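Local coordinates for protein N-alpha-acetyltransferase (Sulfolobus solfataricus strain P2, PDB 5C88) that catalyses transfer of the acetyl group from acetyl-CoA to the free alpha-amino group of protein N-termini, preferring those that begin with serine, at residues N29-P34 with A93-Y98; M67-W72 with K86-S91; L107-M112 with E140-K145. One frame throughout, in Å; residues are numbered along the deposited sequence.

Contact 1 of 3, residues N29-P34 with A93-Y98; sequences NRLTLP and AVLEEY. With COA (coenzyme A), chain C.
T32 meets A93 with its methyl branch and E96 with its hydroxyl. Its CG2 stands anti to the backbone N, which brings it 3.7 Å from A93 CB and 3.4 Å from C6P of the coenzyme A pantetheine arm. OG1, anti to the carbonyl carbon, turns to E96, and the T32 and E96 side chains slide past each other in opposite directions; at 3.7 Å, T32 OG1 and E96 OE1 are neighbours and not hydrogen-bonded. The E96 chain folds at chi2 (-77°), carrying its carboxylate back toward the helix, where L31 crosses it at about a right angle. L31 then crosses L95 obliquely, and their methyls L31 CD1 and L95 CD2 meet at 3.8 Å. L33, the first residue beyond helical geometry, divides its two branches: CD1 packs on A93 CB at 3.9 Å, while CD2 approaches N4P of coenzyme A at 3.8 Å. The cofactor is thus flanked by T32 and L33 from the helix end and by the strand, whose V94 N donates a weak, bent bond to coenzyme A O9P (3.0 Å, 129° at the hydrogen). A glycine in place of T32 would probably leave A93 CB and pantetheine C6P without their shared methyl neighbour, opening a gap beside the cofactor arm. R99 holds the polar side, forming a salt bridge with E96 OE1 and a hydrogen bond with V94 O. The contact joins the C-terminal end of helix 22-32 to the end of strand 83-94, in the acetyl-CoA site of the GNAT fold. There, strand 61-72 borders it through Y65 and V63, which pair with A93 and L95 through the backbone, and helix 103-117 packs I103 and A104 against V94.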
loop_
_atom_site.group_PDB
_atom_site.type_symbol
_atom_site.label_atom_id
_atom_site.label_comp_id
_atom_site.label_asym_id
_atom_site.label_seq_id
_atom_site.Cartn_x
_atom_site.Cartn_y
_atom_site.Cartn_z
ATOM N N ASN A 29 7.831 9.006 -4.222
ATOM C CA ASN A 29 6.973 9.502 -3.162
ATOM C C ASN A 29 6.777 11.020 -3.246
ATOM O O ASN A 29 5.653 11.537 -3.135
ATOM C CB ASN A 29 7.553 9.143 -1.791
ATOM C CG ASN A 29 6.627 9.525 -0.674
ATOM O OD1 ASN A 29 6.908 10.414 0.114
ATOM N ND2 ASN A 29 5.488 8.873 -0.628
ATOM N N ARG A 30 7.885 11.728 -3.435
ATOM C CA ARG A 30 7.849 13.177 -3.468
ATOM C C ARG A 30 7.072 13.689 -4.685
ATOM O O ARG A 30 6.247 14.602 -4.568
ATOM C CB ARG A 30 9.271 13.724 -3.459
ATOM C CG ARG A 30 10.096 13.292 -2.250
ATOM C CD ARG A 30 9.641 13.987 -0.992
ATOM N NE ARG A 30 10.649 13.952 0.063
ATOM C CZ ARG A 30 10.693 13.038 1.029
ATOM N NH1 ARG A 30 9.783 12.063 1.073
ATOM N NH2 ARG A 30 11.647 13.099 1.953
ATOM N N LEU A 31 7.334 13.075 -5.837
ATOM C CA LEU A 31 6.668 13.400 -7.101
ATOM C C LEU A 31 5.162 13.128 -7.130
ATOM O O LEU A 31 4.391 13.883 -7.730
ATOM C CB LEU A 31 7.307 12.604 -8.249
ATOM C CG LEU A 31 8.533 13.136 -8.984
ATOM C CD1 LEU A 31 8.892 12.215 -10.135
ATOM C CD2 LEU A 31 8.271 14.541 -9.479
ATOM N N THR A 32 4.753 12.033 -6.502
ATOM C CA THR A 32 3.417 11.483 -6.714
ATOM C C THR A 32 2.384 11.906 -5.664
ATOM O O THR A 32 1.210 12.114 -5.990
ATOM C CB THR A 32 3.488 9.932 -6.781
ATOM O OG1 THR A 32 4.063 9.526 -8.030
ATOM C CG2 THR A 32 2.116 9.315 -6.666
ATOM N N LEU A 33 2.841 12.083 -4.425
ATOM C CA LEU A 33 1.977 12.106 -3.248
ATOM C C LEU A 33 2.234 13.313 -2.348
ATOM O O LEU A 33 3.321 13.864 -2.370
ATOM C CB LEU A 33 2.184 10.822 -2.441
ATOM C CG LEU A 33 1.685 9.504 -3.022
ATOM C CD1 LEU A 33 2.450 8.346 -2.399
ATOM C CD2 LEU A 33 0.187 9.351 -2.787
ATOM N N PRO A 34 1.237 13.710 -1.527
ATOM C CA PRO A 34 1.437 14.858 -0.632
ATOM C C PRO A 34 2.001 14.444 0.723
ATOM O O PRO A 34 2.356 15.286 1.546
ATOM C CB PRO A 34 0.024 15.433 -0.476
ATOM C CG PRO A 34 -0.932 14.390 -1.111
ATOM C CD PRO A 34 -0.126 13.168 -1.398
ATOM N N ALA A 93 2.732 3.977 -4.797
ATOM C CA ALA A 93 2.778 4.953 -5.859
ATOM C C ALA A 93 3.400 4.349 -7.099
ATOM O O ALA A 93 4.278 3.495 -7.010
ATOM C CB ALA A 93 3.542 6.175 -5.410
ATOM N N VAL A 94 2.896 4.784 -8.249
ATOM C CA VAL A 94 3.440 4.445 -9.563
ATOM C C VAL A 94 3.678 5.729 -10.321
ATOM O O VAL A 94 2.801 6.600 -10.344
ATOM C CB VAL A 94 2.483 3.561 -10.390
ATOM C CG1 VAL A 94 3.111 3.203 -11.741
ATOM C CG2 VAL A 94 2.050 2.316 -9.593
ATOM N N LEU A 95 4.855 5.856 -10.929
ATOM C CA LEU A 95 5.171 7.025 -11.747
ATOM C C LEU A 95 4.169 7.186 -12.898
ATOM O O LEU A 95 3.876 6.230 -13.625
ATOM C CB LEU A 95 6.586 6.935 -12.296
ATOM C CG LEU A 95 7.728 7.286 -11.344
ATOM C CD1 LEU A 95 9.062 6.993 -12.004
ATOM C CD2 LEU A 95 7.647 8.740 -10.941
ATOM N N GLU A 96 3.659 8.407 -13.038
ATOM C CA GLU A 96 2.597 8.763 -13.984
ATOM C C GLU A 96 2.760 8.188 -15.387
ATOM O O GLU A 96 1.785 7.756 -16.000
ATOM C CB GLU A 96 2.483 10.290 -14.069
ATOM C CG GLU A 96 3.811 11.037 -13.916
ATOM C CD GLU A 96 4.315 11.119 -12.465
ATOM O OE1 GLU A 96 3.662 10.545 -11.568
ATOM O OE2 GLU A 96 5.377 11.740 -12.230
ATOM N N GLU A 97 3.996 8.188 -15.873
ATOM C CA GLU A 97 4.350 7.658 -17.185
ATOM C C GLU A 97 4.031 6.171 -17.335
ATOM O O GLU A 97 3.841 5.667 -18.443
ATOM C CB GLU A 97 5.845 7.882 -17.443
ATOM C CG GLU A 97 6.155 8.988 -18.431
ATOM C CD GLU A 97 7.565 8.881 -19.003
ATOM O OE1 GLU A 97 8.501 8.558 -18.233
ATOM O OE2 GLU A 97 7.733 9.113 -20.222
ATOM N N TYR A 98 3.971 5.467 -16.215
ATOM C CA TYR A 98 3.893 4.022 -16.260
ATOM C C TYR A 98 2.569 3.455 -15.770
ATOM O O TYR A 98 2.436 2.242 -15.617
ATOM C CB TYR A 98 5.047 3.443 -15.457
ATOM C CG TYR A 98 6.397 3.915 -15.955
ATOM C CD1 TYR A 98 7.032 3.276 -17.017
ATOM C CD2 TYR A 98 7.037 4.999 -15.366
ATOM C CE1 TYR A 98 8.260 3.710 -17.477
ATOM C CE2 TYR A 98 8.264 5.435 -15.818
ATOM C CZ TYR A 98 8.871 4.789 -16.869
ATOM O OH TYR A 98 10.096 5.227 -17.305
HETATM N N1A COA C . -8.385 6.018 -14.183
HETATM C C2A COA C . -9.397 5.193 -13.775
HETATM N N3A COA C . -9.117 4.001 -13.164
HETATM C C4A COA C . -7.820 3.622 -12.957
HETATM C C5A COA C . -6.813 4.429 -13.363
HETATM C C6A COA C . -7.110 5.637 -13.984
HETATM N N6A COA C . -6.580 6.818 -14.585
HETATM N N7A COA C . -5.628 3.834 -13.044
HETATM C C8A COA C . -5.910 2.651 -12.443
HETATM N N9A COA C . -7.260 2.512 -12.384
HETATM C C1B COA C . -7.997 1.424 -11.835
HETATM C C2B COA C . -8.649 0.765 -12.764
HETATM O O2B COA C . -9.868 0.190 -12.210
HETATM C C3B COA C . -7.656 -0.420 -13.252
HETATM O O3B COA C . -8.444 -1.451 -13.833
HETATM P P3B COA C . -8.471 -1.583 -15.434
HETATM O O7A COA C . -8.544 -3.047 -15.795
HETATM O O8A COA C . -7.206 -0.950 -15.986
HETATM O O9A COA C . -9.699 -0.878 -15.972
HETATM C C4B COA C . -7.037 -0.865 -12.128
HETATM O O4B COA C . -6.954 0.373 -11.253
HETATM C C5B COA C . -5.635 -1.406 -12.384
HETATM O O5B COA C . -4.748 -0.332 -12.680
HETATM P P1A COA C . -3.165 -0.528 -12.529
HETATM O O1A COA C . -2.834 -1.915 -12.001
HETATM O O2A COA C . -2.483 -0.356 -13.873
HETATM O O3A COA C . -2.686 0.544 -11.468
HETATM P P2A COA C . -1.810 1.786 -11.794
HETATM O O4A COA C . -2.405 2.514 -12.983
HETATM O O5A COA C . -0.405 1.297 -12.101
HETATM O O6A COA C . -1.751 2.830 -10.511
HETATM C CBP COA C . -2.978 4.731 -9.425
HETATM C CCP COA C . -2.967 3.232 -9.848
HETATM C CDP COA C . -2.664 5.692 -10.610
HETATM C CEP COA C . -4.386 5.057 -8.864
HETATM C CAP COA C . -1.917 4.969 -8.275
HETATM O OAP COA C . -1.506 3.725 -7.793
HETATM C C9P COA C . -0.746 5.742 -8.762
HETATM O O9P COA C . 0.141 5.196 -9.324
HETATM N N8P COA C . -0.623 7.171 -8.574
HETATM C C7P COA C . -1.647 7.940 -7.903
HETATM C C6P COA C . -1.135 8.241 -6.456
HETATM C C5P COA C . -2.394 8.467 -5.570
HETATM O O5P COA C . -3.117 9.441 -5.765
HETATM N N4P COA C . -2.695 7.511 -4.532
HETATM C C3P COA C . -1.851 6.403 -4.330
HETATM C C2P COA C . -2.038 5.895 -2.878
HETATM S S1P COA C . -3.692 6.255 -2.297
#

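Contact 2 of 3, residues M67-W72 with K86-S91; sequences MPRIEW and KGHVVS
H88 and E71 are brought together by different first torsions: the H88 ring is anti to its backbone N (chi1 -169°), whereas E71 CG is anti to the carbonyl carbon (chi1 -57°), from where an extended chain carries the carboxylate across to the ring. H88 ND1 donates to E71 OE1 at 3.0 Å, near the ring plane, with the carboxylate turned 59° from it; the exact place of OE1 is less sure. The R69 side chain runs beside H88 in the same direction and bends at chi3. That bend lays its guanidinium over V90, whose CG2 sits under one face, off toward the rim, 3.5 Å from R69 NH2. Outside the pair, R69 NE bonds to H45 and E71 OE2 to the hydroxyl of Y125, whose ring stacks on H88, while K86 NZ reaches F74 O.

The backbone ladder is antiparallel. R69 with H88 and E71 with K86 are hydrogen-bonded pairs, as in E71 N to K86 O at 2.9 Å and K86 N to E71 O at 3.0 Å. P68, having no N-H to give, falls opposite V89 in a non-hydrogen-bonded pair, where P68 CA touches H88 O at 3.4 Å. Then the register slips by one: V90 N, at 3.0 Å, and S91 N, weakly at 3.4 Å, both point to M67 O, while M67 N bonds to S91 O at 2.9 Å.

Two residues facing one define a classic beta bulge, here just before the acetyl-CoA-binding residues of strand 83-94, as in the bulged cofactor strand of GNAT acetyltransferases. On the face of R69 and E71, H88 is a zinc ligand, and its NE2 bonds to the second ligand, E127.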
loop_
_atom_site.group_PDB
_atom_site.type_symbol
_atom_site.label_atom_id
_atom_site.label_comp_id
_atom_site.label_asym_id
_atom_site.label_seq_id
_atom_site.Cartn_x
_atom_site.Cartn_y
_atom_site.Cartn_z
ATOM N N MET A 67 4.550 -0.008 0.191
ATOM C CA MET A 67 5.150 -0.047 1.517
ATOM C C MET A 67 4.117 -0.470 2.547
ATOM O O MET A 67 3.093 0.169 2.704
ATOM C CB MET A 67 5.740 1.318 1.861
ATOM C CG MET A 67 6.368 1.442 3.232
ATOM S SD MET A 67 7.285 2.966 3.295
ATOM C CE MET A 67 7.482 3.196 5.026
ATOM N N PRO A 68 4.381 -1.579 3.231
ATOM C CA PRO A 68 3.438 -2.201 4.159
ATOM C C PRO A 68 3.783 -1.958 5.630
ATOM O O PRO A 68 4.942 -1.708 5.955
ATOM C CB PRO A 68 3.591 -3.681 3.821
ATOM C CG PRO A 68 5.092 -3.809 3.574
ATOM C CD PRO A 68 5.539 -2.458 2.972
ATOM N N ARG A 69 2.782 -2.027 6.502
ATOM C CA ARG A 69 3.026 -2.238 7.922
ATOM C C ARG A 69 2.140 -3.386 8.410
ATOM O O ARG A 69 0.980 -3.485 8.026
ATOM C CB ARG A 69 2.777 -0.967 8.744
ATOM C CG ARG A 69 3.581 -0.957 10.048
ATOM C CD ARG A 69 3.157 0.125 11.023
ATOM N NE ARG A 69 3.078 1.449 10.411
ATOM C CZ ARG A 69 1.965 2.176 10.355
ATOM N NH1 ARG A 69 0.841 1.706 10.880
ATOM N NH2 ARG A 69 1.977 3.373 9.777
ATOM N N ILE A 70 2.699 -4.282 9.216
ATOM C CA ILE A 70 1.879 -5.303 9.861
ATOM C C ILE A 70 1.626 -4.874 11.300
ATOM O O ILE A 70 2.551 -4.480 12.015
ATOM C CB ILE A 70 2.515 -6.705 9.822
ATOM C CG1 ILE A 70 2.117 -7.428 8.534
ATOM C CG2 ILE A 70 2.035 -7.547 11.010
ATOM C CD1 ILE A 70 2.608 -6.778 7.259
ATOM N N GLU A 71 0.350 -4.931 11.684
ATOM C CA GLU A 71 -0.147 -4.420 12.952
ATOM C C GLU A 71 -0.961 -5.500 13.650
ATOM O O GLU A 71 -1.313 -6.515 13.052
ATOM C CB GLU A 71 -1.014 -3.169 12.723
ATOM C CG GLU A 71 -0.313 -2.024 11.972
ATOM C CD GLU A 71 -1.279 -0.944 11.470
ATOM O OE1 GLU A 71 -0.821 0.158 11.094
ATOM O OE2 GLU A 71 -2.497 -1.198 11.444
ATOM N N TRP A 72 -1.266 -5.288 14.917
ATOM C CA TRP A 72 -2.195 -6.162 15.598
ATOM C C TRP A 72 -3.187 -5.294 16.367
ATOM O O TRP A 72 -2.790 -4.388 17.099
ATOM C CB TRP A 72 -1.456 -7.149 16.526
ATOM C CG TRP A 72 -2.399 -7.904 17.447
ATOM C CD1 TRP A 72 -3.154 -9.011 17.142
ATOM C CD2 TRP A 72 -2.719 -7.559 18.807
ATOM N NE1 TRP A 72 -3.905 -9.386 18.240
ATOM C CE2 TRP A 72 -3.655 -8.526 19.261
ATOM C CE3 TRP A 72 -2.293 -6.553 19.671
ATOM C CZ2 TRP A 72 -4.173 -8.488 20.570
ATOM C CZ3 TRP A 72 -2.801 -6.526 20.962
ATOM C CH2 TRP A 72 -3.734 -7.496 21.401
ATOM N N LYS A 86 -3.338 -7.497 11.063
ATOM C CA LYS A 86 -3.737 -6.830 9.835
ATOM C C LYS A 86 -2.565 -6.185 9.103
ATOM O O LYS A 86 -1.613 -5.672 9.706
ATOM C CB LYS A 86 -4.814 -5.789 10.131
ATOM C CG LYS A 86 -4.567 -4.981 11.370
ATOM C CD LYS A 86 -5.800 -4.166 11.744
ATOM C CE LYS A 86 -5.581 -3.447 13.048
ATOM N NZ LYS A 86 -6.756 -2.664 13.457
ATOM N N GLY A 87 -2.645 -6.232 7.786
ATOM C CA GLY A 87 -1.604 -5.684 6.946
ATOM C C GLY A 87 -2.052 -4.303 6.551
ATOM O O GLY A 87 -3.151 -4.124 6.027
ATOM N N HIS A 88 -1.219 -3.315 6.836
ATOM C CA HIS A 88 -1.572 -1.949 6.519
ATOM C C HIS A 88 -0.730 -1.412 5.359
ATOM O O HIS A 88 0.484 -1.257 5.487
ATOM C CB HIS A 88 -1.419 -1.072 7.763
ATOM C CG HIS A 88 -2.001 0.289 7.601
ATOM N ND1 HIS A 88 -1.708 1.336 8.456
ATOM C CD2 HIS A 88 -2.847 0.795 6.676
ATOM C CE1 HIS A 88 -2.359 2.409 8.071
ATOM N NE2 HIS A 88 -3.066 2.110 6.989
ATOM N N VAL A 89 -1.371 -1.161 4.219
ATOM C CA VAL A 89 -0.705 -0.479 3.107
ATOM C C VAL A 89 -0.527 0.964 3.494
ATOM O O VAL A 89 -1.466 1.738 3.395
ATOM C CB VAL A 89 -1.507 -0.511 1.788
ATOM C CG1 VAL A 89 -0.732 0.225 0.651
ATOM C CG2 VAL A 89 -1.853 -1.919 1.387
ATOM N N VAL A 90 0.669 1.329 3.932
ATOM C CA VAL A 90 0.956 2.693 4.339
ATOM C C VAL A 90 1.114 3.649 3.137
ATOM O O VAL A 90 0.905 4.856 3.248
ATOM C CB VAL A 90 2.223 2.702 5.204
ATOM C CG1 VAL A 90 2.775 4.105 5.394
ATOM C CG2 VAL A 90 1.929 2.038 6.534
ATOM N N SER A 91 1.451 3.105 1.976
ATOM C CA SER A 91 1.849 3.941 0.853
ATOM C C SER A 91 2.037 3.113 -0.407
ATOM O O SER A 91 2.577 2.007 -0.350
ATOM C CB SER A 91 3.151 4.681 1.189
ATOM O OG SER A 91 3.454 5.638 0.208
#

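Contact 3 of 3, residues L107-M112 with E140-K145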
loop_
_atom_site.group_PDB
_atom_site.type_symbol
_atom_site.label_atom_id
_atom_site.label_comp_id
_atom_site.label_asym_id
_atom_site.label_seq_id
_atom_site.Cartn_x
_atom_site.Cartn_y
_atom_site.Cartn_z
ATOM N N LEU A 107 1.617 -4.930 -7.500
ATOM C CA LEU A 107 2.247 -4.561 -6.244
ATOM C C LEU A 107 1.350 -4.969 -5.072
ATOM O O LEU A 107 1.823 -5.511 -4.087
ATOM C CB LEU A 107 2.544 -3.063 -6.212
ATOM C CG LEU A 107 3.740 -2.608 -7.067
ATOM C CD1 LEU A 107 3.874 -1.082 -7.094
ATOM C CD2 LEU A 107 5.026 -3.235 -6.571
ATOM N N LEU A 108 0.050 -4.728 -5.206
ATOM C CA LEU A 108 -0.884 -5.007 -4.132
ATOM C C LEU A 108 -1.006 -6.498 -3.925
ATOM O O LEU A 108 -1.062 -6.977 -2.797
ATOM C CB LEU A 108 -2.253 -4.415 -4.439
ATOM C CG LEU A 108 -2.610 -3.130 -3.710
ATOM C CD1 LEU A 108 -4.001 -2.686 -4.146
ATOM C CD2 LEU A 108 -2.549 -3.329 -2.205
ATOM N N GLU A 109 -1.052 -7.222 -5.036
ATOM C CA GLU A 109 -1.185 -8.659 -4.997
ATOM C C GLU A 109 0.031 -9.342 -4.346
ATOM O O GLU A 109 -0.126 -10.219 -3.503
ATOM C CB GLU A 109 -1.395 -9.192 -6.400
ATOM C CG GLU A 109 -2.429 -10.261 -6.443
ATOM C CD GLU A 109 -3.816 -9.691 -6.384
ATOM O OE1 GLU A 109 -3.973 -8.513 -6.774
ATOM O OE2 GLU A 109 -4.739 -10.414 -5.947
ATOM N N ALA A 110 1.236 -8.946 -4.753
ATOM C CA ALA A 110 2.455 -9.451 -4.138
ATOM C C ALA A 110 2.445 -9.146 -2.642
ATOM O O ALA A 110 2.713 -10.019 -1.815
ATOM C CB ALA A 110 3.688 -8.842 -4.809
ATOM N N SER A 111 2.107 -7.914 -2.290
ATOM C CA SER A 111 2.153 -7.513 -0.885
ATOM C C SER A 111 1.129 -8.261 -0.030
ATOM O O SER A 111 1.421 -8.649 1.095
ATOM C CB SER A 111 1.949 -6.003 -0.735
ATOM O OG SER A 111 2.163 -5.607 0.610
ATOM N N MET A 112 -0.056 -8.475 -0.579
ATOM C CA MET A 112 -1.086 -9.248 0.098
ATOM C C MET A 112 -0.688 -10.699 0.357
ATOM O O MET A 112 -0.827 -11.196 1.471
ATOM C CB MET A 112 -2.368 -9.222 -0.709
ATOM C CG MET A 112 -3.160 -7.954 -0.527
ATOM S SD MET A 112 -4.759 -8.071 -1.332
ATOM C CE MET A 112 -4.212 -8.330 -3.010
ATOM N N GLU A 140 -11.451 -1.503 -5.338
ATOM C CA GLU A 140 -12.736 -2.180 -5.479
ATOM C C GLU A 140 -12.650 -3.342 -6.464
ATOM O O GLU A 140 -13.292 -4.387 -6.285
ATOM C CB GLU A 140 -13.810 -1.196 -5.931
ATOM C CG GLU A 140 -14.108 -0.101 -4.933
ATOM C CD GLU A 140 -15.447 0.558 -5.179
ATOM O OE1 GLU A 140 -15.660 1.677 -4.670
ATOM O OE2 GLU A 140 -16.290 -0.049 -5.872
ATOM N N LYS A 141 -11.859 -3.130 -7.512
ATOM C CA LYS A 141 -11.572 -4.143 -8.514
ATOM C C LYS A 141 -10.909 -5.365 -7.865
ATOM O O LYS A 141 -11.175 -6.498 -8.257
ATOM C CB LYS A 141 -10.669 -3.560 -9.616
ATOM C CG LYS A 141 -10.563 -4.413 -10.872
ATOM C CD LYS A 141 -9.157 -4.379 -11.473
ATOM C CE LYS A 141 -8.956 -5.481 -12.523
ATOM N NZ LYS A 141 -7.509 -5.736 -12.830
ATOM N N LEU A 142 -10.051 -5.129 -6.873
ATOM C CA LEU A 142 -9.394 -6.224 -6.151
ATOM C C LEU A 142 -10.171 -6.597 -4.874
ATOM O O LEU A 142 -9.628 -7.204 -3.949
ATOM C CB LEU A 142 -7.942 -5.855 -5.817
ATOM C CG LEU A 142 -7.043 -5.327 -6.950
ATOM C CD1 LEU A 142 -5.631 -5.107 -6.448
ATOM C CD2 LEU A 142 -7.030 -6.242 -8.178
ATOM N N ASN A 143 -11.441 -6.197 -4.846
ATOM C CA ASN A 143 -12.430 -6.616 -3.846
ATOM C C ASN A 143 -12.168 -6.100 -2.440
ATOM O O ASN A 143 -12.573 -6.715 -1.450
ATOM C CB ASN A 143 -12.552 -8.140 -3.838
ATOM C CG ASN A 143 -12.799 -8.697 -5.228
ATOM O OD1 ASN A 143 -13.895 -8.567 -5.781
ATOM N ND2 ASN A 143 -11.771 -9.303 -5.810
ATOM N N PHE A 144 -11.486 -4.961 -2.370
ATOM C CA PHE A 144 -11.567 -4.107 -1.196
ATOM C C PHE A 144 -12.970 -3.516 -1.143
ATOM O O PHE A 144 -13.592 -3.308 -2.176
ATOM C CB PHE A 144 -10.534 -2.976 -1.243
ATOM C CG PHE A 144 -9.142 -3.406 -0.929
ATOM C CD1 PHE A 144 -8.538 -3.029 0.260
ATOM C CD2 PHE A 144 -8.424 -4.187 -1.823
ATOM C CE1 PHE A 144 -7.240 -3.425 0.555
ATOM C CE2 PHE A 144 -7.125 -4.587 -1.528
ATOM C CZ PHE A 144 -6.535 -4.202 -0.342
ATOM N N LYS A 145 -13.447 -3.244 0.065
ATOM C CA LYS A 145 -14.699 -2.543 0.289
ATOM C C LYS A 145 -14.464 -1.308 1.171
ATOM O O LYS A 145 -13.518 -1.277 1.971
ATOM C CB LYS A 145 -15.688 -3.499 0.932
ATOM C CG LYS A 145 -14.941 -4.533 1.743
ATOM C CD LYS A 145 -15.756 -5.758 2.085
ATOM C CE LYS A 145 -14.828 -6.901 2.499
ATOM N NZ LYS A 145 -14.045 -7.380 1.327
#
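L108 reaches L142 first, methyl to methyl: L108 CD1 and L142 CD1 meet at 3.7 Å, and L108 CB lies 4.0 Å from the same L142 methyl. Its other branch, CD2, only grazes the F144 ring, at 4.5 Å from CZ. E109 follows on the more open side, its chain bent at chi2 so that OE1 hangs beside the L142 methyls, 3.8 Å from L142 CD1; this is a polar atom resting on carbon. L142 is available here because helix 133-141 stops just before it in a Schellman motif. N143, with positive phi, is the C-prime residue: N143 N bonds to E140 O at 3.0 Å and F144 N to Y139 O. The turn points L142 at helix 103-117 and lets the end of F144 reach it, setting the end of helix 133-141, whose E140 and K141 belong to the acetyl-CoA site, against that helix of the GNAT fold. One turn beyond L108, M112 brings its sulfur obliquely to F144, with SD 4.2 Å from CE2 and 66° off the ring normal as seen from the centroid, a Met-aromatic contact. I124 of strand 123-129 touches L108, M112 and F144 alike.

Contact 3 is buried, whereas contacts 1 and 2 mix buried with solvent-facing residues. Their chemistry follows: contact 3 rests on aliphatic, sulfur and aromatic packing, contact 2 on a backbone ladder with a polar cluster on one face, and contact 1 on methyl packing completed by the cofactor. Contacts 1 and 2 share strand 83-94 on either side of its I92, and touch where L33 CD1 comes 3.9 Å from S91 OG. Contacts 2 and 3 meet through the sheet's other face, V89 CG2 lying 3.9 Å from L108 CD2. Contacts 1 and 3 do not touch, their nearest atoms being about 5 Å apart, yet both include acetyl-CoA-binding residues.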